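Local coordinates for lipase-esterase related protein (Clostridium acetobutylicum, PDB 3E0X) that is of unknown function but probably acts as a hydrolase of the alpha/beta hydrolase fold, related to lipases and esterases, at residues Leu5-Val10 with Ser77-His82; Phe32-Lys37 with Glu155-Thr160; Lys131-Gln136 with Ala174-Asp179; Tyr206-Lys211 with Ser217-Phe222. One frame throughout, in Å; residues are numbered along the deposited sequence.

Interaction 1 of 4, residues Leu5-Val10 with Ser77-His82; sequences LHYVHV and SEVTKH
At one margin of the alpha/beta hydrolase sheet, Tyr7 and His9 of strand 7-11, one of the two outermost, receive the side chain of Val79. Val79 lies in the loop that leaves helix 63-76 on its way to strand 86-91. Tyr7 and His9 are two residues apart on an extended strand, so both side chains leave it toward the loop. Val79 divides its two methyl groups between them. CG1 sits over one face of the Tyr7 ring, 4.0 Å from its centroid and 20° off the ring normal. This is a CH-pi contact, shifted toward the phenol end, where Tyr7 CZ is the closest ring carbon. Val79 CG2 makes a second CH-pi contact, 3.7 Å from the centroid of the His9 imidazole and over its face. The valine torsion explains the split: CG2 lies anti to the backbone N and CG1 falls between N and the carbonyl carbon (chi1 80°). The Tyr7 and Val79 side chains come from opposite directions, whereas His9 and Val79 slide past each other. The polar end of His9 is used within the sheet, where NE2 bonds to Asn43 OD1. Phe73 of helix 63-76 also touches Val79. No hydrogen bond joins the two segments, so the contact is apolar and aromatic. In the conformer given, one of two for Ser77, Ser77 OG accepts from Val79 N at 3.2 Å (160°), an ST turn just beyond the helix. The tightest approach across the contact is Val79 CG2 to His9 CE1, 3.4 Å.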
# COMPACT_ATOMS: atom_id res chain seq x y z
N LEU A 5 -12.82 8.45 6.28
CA LEU A 5 -12.27 7.14 6.58
C LEU A 5 -11.75 7.07 8.01
O LEU A 5 -11.27 8.07 8.58
CB LEU A 5 -11.14 6.85 5.59
CG LEU A 5 -11.54 6.78 4.12
CD1 LEU A 5 -10.29 6.79 3.28
CD2 LEU A 5 -12.40 5.52 3.89
N HIS A 6 -11.83 5.88 8.60
CA HIS A 6 -11.23 5.61 9.90
C HIS A 6 -9.72 5.65 9.76
O HIS A 6 -9.17 5.23 8.74
CB HIS A 6 -11.66 4.23 10.37
CG HIS A 6 -10.90 3.73 11.57
ND1 HIS A 6 -11.12 4.23 12.85
CD2 HIS A 6 -9.93 2.80 11.70
CE1 HIS A 6 -10.31 3.62 13.70
NE2 HIS A 6 -9.58 2.74 13.02
N TYR A 7 -9.04 6.14 10.78
CA TYR A 7 -7.59 6.10 10.79
C TYR A 7 -7.12 5.99 12.23
O TYR A 7 -7.88 6.26 13.19
CB TYR A 7 -6.98 7.36 10.16
CG TYR A 7 -7.23 8.62 10.97
CD1 TYR A 7 -6.29 9.07 11.90
CD2 TYR A 7 -8.40 9.33 10.82
CE1 TYR A 7 -6.53 10.22 12.67
CE2 TYR A 7 -8.64 10.49 11.55
CZ TYR A 7 -7.70 10.93 12.48
OH TYR A 7 -7.96 12.08 13.22
N VAL A 8 -5.86 5.61 12.36
CA VAL A 8 -5.13 5.57 13.63
C VAL A 8 -3.98 6.58 13.55
O VAL A 8 -3.29 6.65 12.51
CB VAL A 8 -4.59 4.13 13.90
CG1 VAL A 8 -3.64 4.12 15.08
CG2 VAL A 8 -5.74 3.17 14.18
N HIS A 9 -3.74 7.30 14.64
CA HIS A 9 -2.77 8.38 14.66
C HIS A 9 -1.74 8.09 15.74
O HIS A 9 -2.08 8.03 16.93
CB HIS A 9 -3.55 9.65 14.99
CG HIS A 9 -2.81 10.92 14.70
ND1 HIS A 9 -3.30 12.15 15.08
CD2 HIS A 9 -1.64 11.15 14.07
CE1 HIS A 9 -2.45 13.09 14.71
NE2 HIS A 9 -1.43 12.51 14.08
N VAL A 10 -0.49 7.85 15.33
CA VAL A 10 0.58 7.45 16.25
C VAL A 10 1.88 8.18 15.92
O VAL A 10 1.95 8.96 14.95
CB VAL A 10 0.82 5.93 16.23
CG1 VAL A 10 -0.41 5.23 16.73
CG2 VAL A 10 1.19 5.46 14.82
N SER A 77 -9.69 15.80 5.73
CA SER A 77 -9.58 15.37 7.13
C SER A 77 -8.89 16.44 7.96
O SER A 77 -7.92 17.09 7.49
CB SER A 77 -8.78 14.07 7.24
OG SER A 77 -8.61 13.70 8.60
N GLU A 78 -9.34 16.60 9.18
CA GLU A 78 -8.68 17.56 10.06
C GLU A 78 -7.22 17.18 10.34
O GLU A 78 -6.40 18.07 10.64
CB GLU A 78 -9.46 17.74 11.35
CG GLU A 78 -10.76 18.53 11.17
CD GLU A 78 -10.56 20.01 10.84
OE1 GLU A 78 -9.50 20.58 11.16
OE2 GLU A 78 -11.51 20.61 10.28
N VAL A 79 -6.89 15.89 10.22
CA VAL A 79 -5.55 15.42 10.55
C VAL A 79 -4.52 15.60 9.42
O VAL A 79 -3.30 15.52 9.66
CB VAL A 79 -5.61 13.96 11.09
CG1 VAL A 79 -5.73 12.93 9.95
CG2 VAL A 79 -4.48 13.67 12.00
N THR A 80 -4.98 15.87 8.20
CA THR A 80 -4.05 16.10 7.08
C THR A 80 -4.23 17.43 6.38
O THR A 80 -3.29 17.87 5.71
CB THR A 80 -4.19 15.02 5.99
OG1 THR A 80 -5.55 14.96 5.58
CG2 THR A 80 -3.75 13.67 6.50
N LYS A 81 -5.40 18.06 6.49
CA LYS A 81 -5.71 19.20 5.62
C LYS A 81 -4.76 20.37 5.81
O LYS A 81 -4.52 21.12 4.86
CB LYS A 81 -7.17 19.65 5.74
CG LYS A 81 -7.48 20.32 7.06
CD LYS A 81 -8.97 20.69 7.29
CE LYS A 81 -9.44 21.79 6.36
NZ LYS A 81 -10.90 21.98 6.46
N HIS A 82 -4.17 20.48 7.00
CA HIS A 82 -3.20 21.56 7.31
C HIS A 82 -1.73 21.15 7.28
O HIS A 82 -0.85 22.00 7.51
CB HIS A 82 -3.53 22.20 8.66
CG HIS A 82 -4.93 22.73 8.73
ND1 HIS A 82 -5.41 23.67 7.84
CD2 HIS A 82 -5.96 22.43 9.56
CE1 HIS A 82 -6.67 23.94 8.13
NE2 HIS A 82 -7.03 23.20 9.17

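Interaction 2 of 4, residues Phe32-Lys37 with Glu155-Thr160; sequences FGELEK and EKYFET
Glu34 and Tyr157 cross at about a right angle where helix 152-158 meets the loop after strand 18-22 of the alpha/beta hydrolase fold. The carboxylate plane of Glu34 is turned 66° from the ring plane of Tyr157. Glu34 OE2 lies at the ring edge and accepts a short hydrogen bond of 2.6 Å from Tyr157 OH. It uses its anti lone pair for this. The Glu34 chain is bent at chi2 (-53°), which brings CG within 3.4 Å of Tyr157 CE2 while the carboxylate reaches the hydroxyl. On the backbone side, Gly33 C lies 3.3 Å from Tyr157 OH, so the ring end sits close against the main chain. Lys37 NZ forms a salt bridge to Glu34 OE2 at 3.0 Å, reaching it on the syn side, 24° out of the carboxylate plane. One oxygen thus takes both a phenol and an ammonium, which would favour its charged form. Lys156 NZ is farther from that oxygen, beyond salt-bridge range. A water spans the gap. It donates to Glu34 OE2 at 2.6 Å and accepts from Lys156 NZ at 2.8 Å.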
# COMPACT_ATOMS: atom_id res chain seq x y z
N PHE A 32 0.41 -2.68 9.08
CA PHE A 32 1.58 -1.82 9.32
C PHE A 32 2.10 -1.86 10.75
O PHE A 32 2.96 -1.07 11.11
CB PHE A 32 1.22 -0.38 8.92
CG PHE A 32 1.07 -0.17 7.43
CD1 PHE A 32 2.18 -0.28 6.60
CD2 PHE A 32 -0.17 0.15 6.88
CE1 PHE A 32 2.06 -0.05 5.21
CE2 PHE A 32 -0.29 0.39 5.51
CZ PHE A 32 0.83 0.27 4.68
N GLY A 33 1.62 -2.81 11.56
CA GLY A 33 1.92 -2.84 12.97
C GLY A 33 3.39 -2.94 13.32
O GLY A 33 3.83 -2.42 14.34
N GLU A 34 4.16 -3.66 12.50
CA GLU A 34 5.60 -3.70 12.73
C GLU A 34 6.31 -2.49 12.18
O GLU A 34 7.17 -1.93 12.83
CB GLU A 34 6.22 -4.97 12.15
CG GLU A 34 5.83 -6.22 12.87
CD GLU A 34 6.08 -6.18 14.39
OE1 GLU A 34 7.24 -6.05 14.80
OE2 GLU A 34 5.10 -6.30 15.15
N LEU A 35 5.91 -2.05 10.98
CA LEU A 35 6.60 -0.96 10.31
C LEU A 35 6.48 0.31 11.13
O LEU A 35 7.43 1.08 11.25
CB LEU A 35 6.04 -0.78 8.91
CG LEU A 35 6.76 0.23 8.04
CD1 LEU A 35 8.19 -0.21 7.82
CD2 LEU A 35 6.05 0.44 6.72
N GLU A 36 5.30 0.53 11.72
CA GLU A 36 5.10 1.74 12.50
C GLU A 36 6.05 1.82 13.72
O GLU A 36 6.38 2.90 14.19
CB GLU A 36 3.63 1.92 12.90
CG GLU A 36 3.15 0.96 13.95
CD GLU A 36 1.67 1.12 14.20
OE1 GLU A 36 0.88 0.87 13.28
OE2 GLU A 36 1.31 1.52 15.32
N LYS A 37 6.54 0.67 14.19
CA LYS A 37 7.45 0.69 15.35
C LYS A 37 8.79 1.40 15.08
O LYS A 37 9.48 1.82 16.03
CB LYS A 37 7.71 -0.74 15.86
CG LYS A 37 6.46 -1.47 16.32
CD LYS A 37 6.83 -2.90 16.71
CE LYS A 37 5.66 -3.62 17.33
NZ LYS A 37 6.05 -5.01 17.66
N GLU A 155 2.83 -15.12 11.21
CA GLU A 155 1.63 -15.78 11.69
C GLU A 155 0.63 -14.77 12.25
O GLU A 155 -0.54 -14.79 11.92
CB GLU A 155 1.96 -16.83 12.74
CG GLU A 155 0.72 -17.54 13.19
CD GLU A 155 0.99 -18.81 13.98
OE1 GLU A 155 2.15 -19.05 14.40
OE2 GLU A 155 0.03 -19.58 14.17
N LYS A 156 1.14 -13.87 13.08
CA LYS A 156 0.34 -12.83 13.70
C LYS A 156 -0.31 -11.90 12.65
O LYS A 156 -1.51 -11.61 12.71
CB LYS A 156 1.24 -12.01 14.63
CG LYS A 156 0.55 -10.89 15.37
CD LYS A 156 1.56 -10.01 16.08
CE LYS A 156 0.86 -8.80 16.68
NZ LYS A 156 1.79 -7.94 17.47
N TYR A 157 0.49 -11.41 11.72
CA TYR A 157 -0.06 -10.43 10.80
C TYR A 157 -0.93 -11.01 9.71
O TYR A 157 -1.85 -10.34 9.21
CB TYR A 157 1.02 -9.49 10.26
CG TYR A 157 1.46 -8.54 11.34
CD1 TYR A 157 0.75 -7.36 11.59
CD2 TYR A 157 2.56 -8.84 12.15
CE1 TYR A 157 1.15 -6.49 12.62
CE2 TYR A 157 2.96 -7.98 13.18
CZ TYR A 157 2.25 -6.80 13.40
OH TYR A 157 2.66 -5.93 14.41
N PHE A 158 -0.68 -12.27 9.35
CA PHE A 158 -1.59 -12.93 8.44
C PHE A 158 -3.00 -13.00 9.01
O PHE A 158 -3.99 -12.89 8.27
CB PHE A 158 -1.06 -14.31 8.02
CG PHE A 158 -1.69 -14.84 6.75
CD1 PHE A 158 -1.42 -14.24 5.53
CD2 PHE A 158 -2.52 -15.94 6.78
CE1 PHE A 158 -1.99 -14.71 4.33
CE2 PHE A 158 -3.10 -16.43 5.61
CZ PHE A 158 -2.82 -15.82 4.38
N GLU A 159 -3.11 -13.14 10.33
CA GLU A 159 -4.42 -13.21 10.99
C GLU A 159 -5.14 -11.86 11.02
O GLU A 159 -6.34 -11.81 11.29
CB GLU A 159 -4.30 -13.82 12.41
CG GLU A 159 -5.34 -13.36 13.48
CD GLU A 159 -6.69 -14.09 13.44
OE1 GLU A 159 -6.74 -15.28 13.03
OE2 GLU A 159 -7.70 -13.47 13.86
N THR A 160 -4.42 -10.77 10.72
CA THR A 160 -5.09 -9.46 10.66
C THR A 160 -5.82 -9.19 9.34
O THR A 160 -6.56 -8.17 9.22
CB THR A 160 -4.12 -8.26 10.91
OG1 THR A 160 -3.28 -8.05 9.76
CG2 THR A 160 -3.28 -8.47 12.15
O HOH W 1 4.62 -7.90 17.18

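Interaction 3 of 4, residues Lys131-Gln136 with Ala174-Asp179; sequences KIYHNQ and ACKLID
Tyr133 and Lys176 carry this surface contact between the end of helix 126-133 and the last turn of helix 165-177. The polar interaction is a single, doubtful hydrogen bond. In the conformer given, one of two for Tyr133, Lys176 NZ is placed to donate to Tyr133 OH at 2.7 Å. The same oxygen lies implausibly close to Lys176 CD, so the exact fit of the pair cannot be trusted. As modelled, the ammonium arrives at the edge of the phenol ring, near its plane, and not over a face. The two side chains cross at about a right angle. Lys176 leaves its helix with CG anti to the backbone N (chi1 178°) and stays extended as far as CE. Its last torsion, chi4 -145°, then turns NZ back toward the hydroxyl.

The nonpolar part is the flank of the lysine chain. Lys176 CG and CE also come near Tyr133 OH, with CE in the plane of the ring, but these spacings share the same doubt.

Backbone bonds finish the first helix. Asn135 has a positive phi of 67° and is the C' residue of a Schellman motif. Gln136 N bonds to Lys131 O at 2.9 Å, and Asn135 N bonds to Ile132 O at 2.9 Å. Next to Tyr133 in the chain, Ile132 is buried and touches Leu172 and Ile173 of helix 165-177. Here two helices that lie between strands 109-115 and 191-196 in the chain meet. That is where alpha/beta hydrolases typically insert a helical cap over the core fold.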
# COMPACT_ATOMS: atom_id res chain seq x y z
N LYS A 131 -9.38 -18.66 -10.36
CA LYS A 131 -10.12 -19.00 -9.14
C LYS A 131 -10.82 -17.77 -8.57
O LYS A 131 -11.99 -17.86 -8.18
CB LYS A 131 -9.22 -19.65 -8.08
CG LYS A 131 -8.69 -21.02 -8.54
CD LYS A 131 -7.53 -21.50 -7.67
CE LYS A 131 -6.80 -22.70 -8.29
NZ LYS A 131 -5.62 -23.11 -7.49
N ILE A 132 -10.11 -16.64 -8.52
CA ILE A 132 -10.67 -15.40 -7.98
C ILE A 132 -11.93 -15.02 -8.78
O ILE A 132 -12.95 -14.62 -8.20
CB ILE A 132 -9.61 -14.25 -8.03
CG1 ILE A 132 -8.47 -14.47 -7.01
CG2 ILE A 132 -10.25 -12.84 -7.81
CD1 ILE A 132 -8.91 -14.52 -5.57
N TYR A 133 -11.83 -15.10 -10.11
CA TYR A 133 -13.00 -14.81 -10.96
C TYR A 133 -14.16 -15.74 -10.71
O TYR A 133 -15.32 -15.39 -11.00
CB TYR A 133 -12.65 -14.82 -12.46
CG TYR A 133 -11.76 -13.70 -12.85
CD1 TYR A 133 -12.00 -12.39 -12.40
CD2 TYR A 133 -10.66 -13.92 -13.68
CE1 TYR A 133 -11.19 -11.36 -12.76
CE2 TYR A 133 -9.83 -12.89 -14.04
CZ TYR A 133 -10.12 -11.60 -13.57
OH TYR A 133 -9.33 -10.53 -13.90
N HIS A 134 -13.86 -16.92 -10.16
CA HIS A 134 -14.91 -17.90 -9.79
C HIS A 134 -15.26 -17.84 -8.29
O HIS A 134 -15.89 -18.74 -7.75
CB HIS A 134 -14.53 -19.30 -10.25
CG HIS A 134 -14.63 -19.46 -11.73
ND1 HIS A 134 -13.67 -18.98 -12.59
CD2 HIS A 134 -15.58 -20.04 -12.50
CE1 HIS A 134 -14.04 -19.23 -13.84
NE2 HIS A 134 -15.19 -19.88 -13.81
N ASN A 135 -14.84 -16.73 -7.67
CA ASN A 135 -15.15 -16.38 -6.30
C ASN A 135 -14.52 -17.33 -5.29
O ASN A 135 -15.05 -17.52 -4.19
CB ASN A 135 -16.66 -16.26 -6.10
CG ASN A 135 -17.02 -15.10 -5.18
OD1 ASN A 135 -17.23 -15.30 -3.98
ND2 ASN A 135 -17.04 -13.89 -5.72
N GLN A 136 -13.34 -17.83 -5.65
CA GLN A 136 -12.61 -18.77 -4.79
C GLN A 136 -11.23 -18.22 -4.51
O GLN A 136 -10.49 -17.87 -5.43
CB GLN A 136 -12.48 -20.15 -5.47
CG GLN A 136 -13.82 -20.86 -5.79
CD GLN A 136 -14.79 -20.93 -4.60
OE1 GLN A 136 -14.41 -21.27 -3.47
NE2 GLN A 136 -16.06 -20.58 -4.86
N ALA A 174 -9.70 -5.60 -8.55
CA ALA A 174 -9.31 -4.19 -8.76
C ALA A 174 -7.85 -4.12 -9.22
O ALA A 174 -7.50 -3.34 -10.15
CB ALA A 174 -9.52 -3.38 -7.48
N CYS A 175 -7.00 -4.97 -8.63
CA CYS A 175 -5.58 -4.97 -9.03
C CYS A 175 -5.37 -5.47 -10.44
O CYS A 175 -4.55 -4.92 -11.18
CB CYS A 175 -4.75 -5.80 -8.06
SG CYS A 175 -4.53 -4.99 -6.46
N LYS A 176 -6.12 -6.50 -10.83
CA LYS A 176 -5.97 -7.02 -12.18
C LYS A 176 -6.46 -5.99 -13.23
O LYS A 176 -5.96 -5.97 -14.36
CB LYS A 176 -6.70 -8.36 -12.35
CG LYS A 176 -6.60 -8.87 -13.76
CD LYS A 176 -6.92 -10.33 -13.93
CE LYS A 176 -6.84 -10.64 -15.43
NZ LYS A 176 -7.83 -11.64 -15.90
N LEU A 177 -7.40 -5.12 -12.85
CA LEU A 177 -7.93 -4.12 -13.76
C LEU A 177 -7.05 -2.88 -13.90
O LEU A 177 -7.05 -2.29 -14.97
CB LEU A 177 -9.32 -3.69 -13.31
CG LEU A 177 -10.44 -4.73 -13.42
CD1 LEU A 177 -11.72 -4.20 -12.75
CD2 LEU A 177 -10.70 -5.16 -14.86
N ILE A 178 -6.34 -2.47 -12.85
CA ILE A 178 -5.64 -1.16 -12.87
C ILE A 178 -4.45 -1.11 -13.83
O ILE A 178 -3.68 -2.07 -13.94
CB ILE A 178 -5.21 -0.72 -11.45
CG1 ILE A 178 -4.80 0.76 -11.42
CG2 ILE A 178 -4.09 -1.64 -10.89
CD1 ILE A 178 -5.92 1.78 -11.83
N ASP A 179 -4.30 0.01 -14.53
CA ASP A 179 -3.11 0.21 -15.34
C ASP A 179 -2.79 1.69 -15.39
O ASP A 179 -3.32 2.42 -16.24
CB ASP A 179 -3.33 -0.35 -16.74
CG ASP A 179 -2.08 -0.31 -17.60
OD1 ASP A 179 -1.08 0.33 -17.17
OD2 ASP A 179 -2.10 -0.96 -18.68

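Interaction 4 of 4, residues Tyr206-Lys211 with Ser217-Phe222; sequences YSEIIK and SELKIF
Lys211 and Ser217 meet where helix 204-213 gives way to strand 217-222, and the lysine chain crosses the start of the strand at a slant. Its CB stands 4.0 Å from Leu219 CB. CG follows, anti to the backbone N (chi1 172°), and lies about equally far from Ser217 OG and Leu219 CB. A bend at chi2 then lays Lys211 CD against the strand, 3.7 Å from Leu219 CB and close to Ser217 OG and the carbonyl carbon of Glu218. CE comes next, near Ser217 O. A second bend, at chi4 (77°), brings the tip back to the serine. Lys211 NZ donates to Ser217 OG at 3.3 Å. A weaker bond runs from Lys211 NZ to Ser217 O at 3.2 Å.

Ser217 OG also lies 2.8 Å from the backbone oxygen Lys211 O. Val214 O is another possible acceptor for its proton, so that bond is not settled. Either way, the serine hydroxyl sits among groups from the helix end and the following turn.

Farther along, Leu219 points its two methyls at different helix residues. Leu219 CD1 packs on Ser207 CB at 3.8 Å. Leu219 CD2 meets the carboxylate end of Glu208, with Glu208 OE1 3.3 Å away. The Glu208 chain crosses Leu219 at about a right angle, and its OE2 also reaches Ile221 CD1.

The helix and strand segments run nearly antiparallel, at 157°, with their axes 8.0 Å apart. Strand 217-222 bonds through its backbone to strand 191-196. Strand 191-196, helix 204-213 and strand 217-222 form the last beta-alpha-beta unit of the alpha/beta hydrolase sheet.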
# COMPACT_ATOMS: atom_id res chain seq x y z
N TYR A 206 7.50 -5.02 -11.63
CA TYR A 206 6.51 -3.94 -11.51
C TYR A 206 7.15 -2.70 -10.88
O TYR A 206 6.83 -1.57 -11.25
CB TYR A 206 5.32 -4.38 -10.68
CG TYR A 206 4.56 -5.58 -11.16
CD1 TYR A 206 4.53 -5.97 -12.52
CD2 TYR A 206 3.81 -6.32 -10.25
CE1 TYR A 206 3.79 -7.08 -12.93
CE2 TYR A 206 3.07 -7.41 -10.65
CZ TYR A 206 3.06 -7.79 -11.98
OH TYR A 206 2.31 -8.88 -12.39
N SER A 207 8.02 -2.91 -9.91
CA SER A 207 8.73 -1.81 -9.25
C SER A 207 9.79 -1.21 -10.17
O SER A 207 10.05 0.01 -10.13
CB SER A 207 9.32 -2.29 -7.93
OG SER A 207 8.31 -2.36 -6.92
N GLU A 208 10.38 -2.05 -11.02
CA GLU A 208 11.34 -1.53 -12.01
C GLU A 208 10.65 -0.59 -13.01
O GLU A 208 11.24 0.39 -13.47
CB GLU A 208 12.06 -2.68 -12.74
CG GLU A 208 13.03 -3.44 -11.85
CD GLU A 208 14.43 -2.83 -11.74
OE1 GLU A 208 14.63 -1.66 -12.16
OE2 GLU A 208 15.36 -3.51 -11.22
N ILE A 209 9.41 -0.89 -13.37
CA ILE A 209 8.66 -0.01 -14.26
C ILE A 209 8.41 1.35 -13.58
O ILE A 209 8.55 2.40 -14.20
CB ILE A 209 7.33 -0.67 -14.74
CG1 ILE A 209 7.64 -1.79 -15.76
CG2 ILE A 209 6.41 0.36 -15.33
CD1 ILE A 209 6.47 -2.67 -16.00
N ILE A 210 8.07 1.33 -12.29
CA ILE A 210 7.88 2.61 -11.58
C ILE A 210 9.17 3.46 -11.65
O ILE A 210 9.14 4.67 -11.97
CB ILE A 210 7.45 2.38 -10.11
CG1 ILE A 210 6.07 1.75 -10.07
CG2 ILE A 210 7.51 3.72 -9.29
CD1 ILE A 210 5.71 1.17 -8.70
N LYS A 211 10.30 2.81 -11.36
CA LYS A 211 11.59 3.51 -11.39
C LYS A 211 11.86 4.05 -12.79
O LYS A 211 12.31 5.19 -12.95
CB LYS A 211 12.72 2.58 -10.95
CG LYS A 211 14.12 3.17 -11.14
CD LYS A 211 14.54 3.98 -9.93
CE LYS A 211 15.90 4.63 -10.15
NZ LYS A 211 15.75 5.83 -11.03
N SER A 217 12.92 9.31 -9.18
CA SER A 217 12.55 8.03 -8.59
C SER A 217 13.73 7.26 -8.01
O SER A 217 14.89 7.47 -8.40
CB SER A 217 11.81 7.17 -9.62
OG SER A 217 12.67 6.84 -10.69
N GLU A 218 13.41 6.37 -7.07
CA GLU A 218 14.40 5.52 -6.43
C GLU A 218 13.83 4.13 -6.34
O GLU A 218 12.61 3.95 -6.33
CB GLU A 218 14.70 6.00 -5.00
CG GLU A 218 15.12 7.47 -4.89
CD GLU A 218 16.50 7.75 -5.42
OE1 GLU A 218 17.27 6.81 -5.72
OE2 GLU A 218 16.82 8.96 -5.53
N LEU A 219 14.71 3.14 -6.25
CA LEU A 219 14.28 1.75 -6.17
C LEU A 219 15.17 1.03 -5.17
O LEU A 219 16.41 1.15 -5.24
CB LEU A 219 14.34 1.10 -7.55
CG LEU A 219 14.19 -0.41 -7.57
CD1 LEU A 219 12.77 -0.82 -7.17
CD2 LEU A 219 14.54 -0.92 -8.96
N LYS A 220 14.56 0.30 -4.23
CA LYS A 220 15.33 -0.59 -3.35
C LYS A 220 14.79 -2.01 -3.49
O LYS A 220 13.59 -2.25 -3.31
CB LYS A 220 15.24 -0.17 -1.89
CG LYS A 220 15.73 -1.24 -0.92
CD LYS A 220 17.25 -1.47 -1.03
CE LYS A 220 17.67 -2.52 -0.04
NZ LYS A 220 19.16 -2.70 0.01
N ILE A 221 15.68 -2.95 -3.84
CA ILE A 221 15.30 -4.36 -3.96
C ILE A 221 15.98 -5.13 -2.82
O ILE A 221 17.20 -5.22 -2.78
CB ILE A 221 15.70 -4.96 -5.32
CG1 ILE A 221 15.08 -4.16 -6.48
CG2 ILE A 221 15.28 -6.41 -5.39
CD1 ILE A 221 15.69 -4.51 -7.85
N PHE A 222 15.18 -5.64 -1.90
CA PHE A 222 15.70 -6.57 -0.89
C PHE A 222 15.81 -7.97 -1.49
O PHE A 222 14.99 -8.34 -2.34
CB PHE A 222 14.76 -6.62 0.32
CG PHE A 222 14.83 -5.40 1.19
CD1 PHE A 222 15.70 -5.37 2.29
CD2 PHE A 222 14.02 -4.30 0.93
CE1 PHE A 222 15.77 -4.23 3.11
CE2 PHE A 222 14.09 -3.16 1.75
CZ PHE A 222 14.95 -3.13 2.82

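How the interactions relate
Interactions 1 and 4 sit at the two outermost strands of the same sheet, on opposite sides of the chain's centre, with centres 28 Å apart. Interaction 2 touches interaction 1 by packing: Val10 CG2 lies 4.0 Å from Glu36 OE2. Their segments alternate along the chain, as do those of interactions 2 and 3. Interaction 3 joins helices away from the sheet, and its nearest atoms lie about 8 Å from interaction 4. The bound ortho-xylene, in a pocket that includes Ser92 and His227, is about 9 Å from the Tyr157 side chain, about 12 Å from Lys176 and about 13 Å from Ser207.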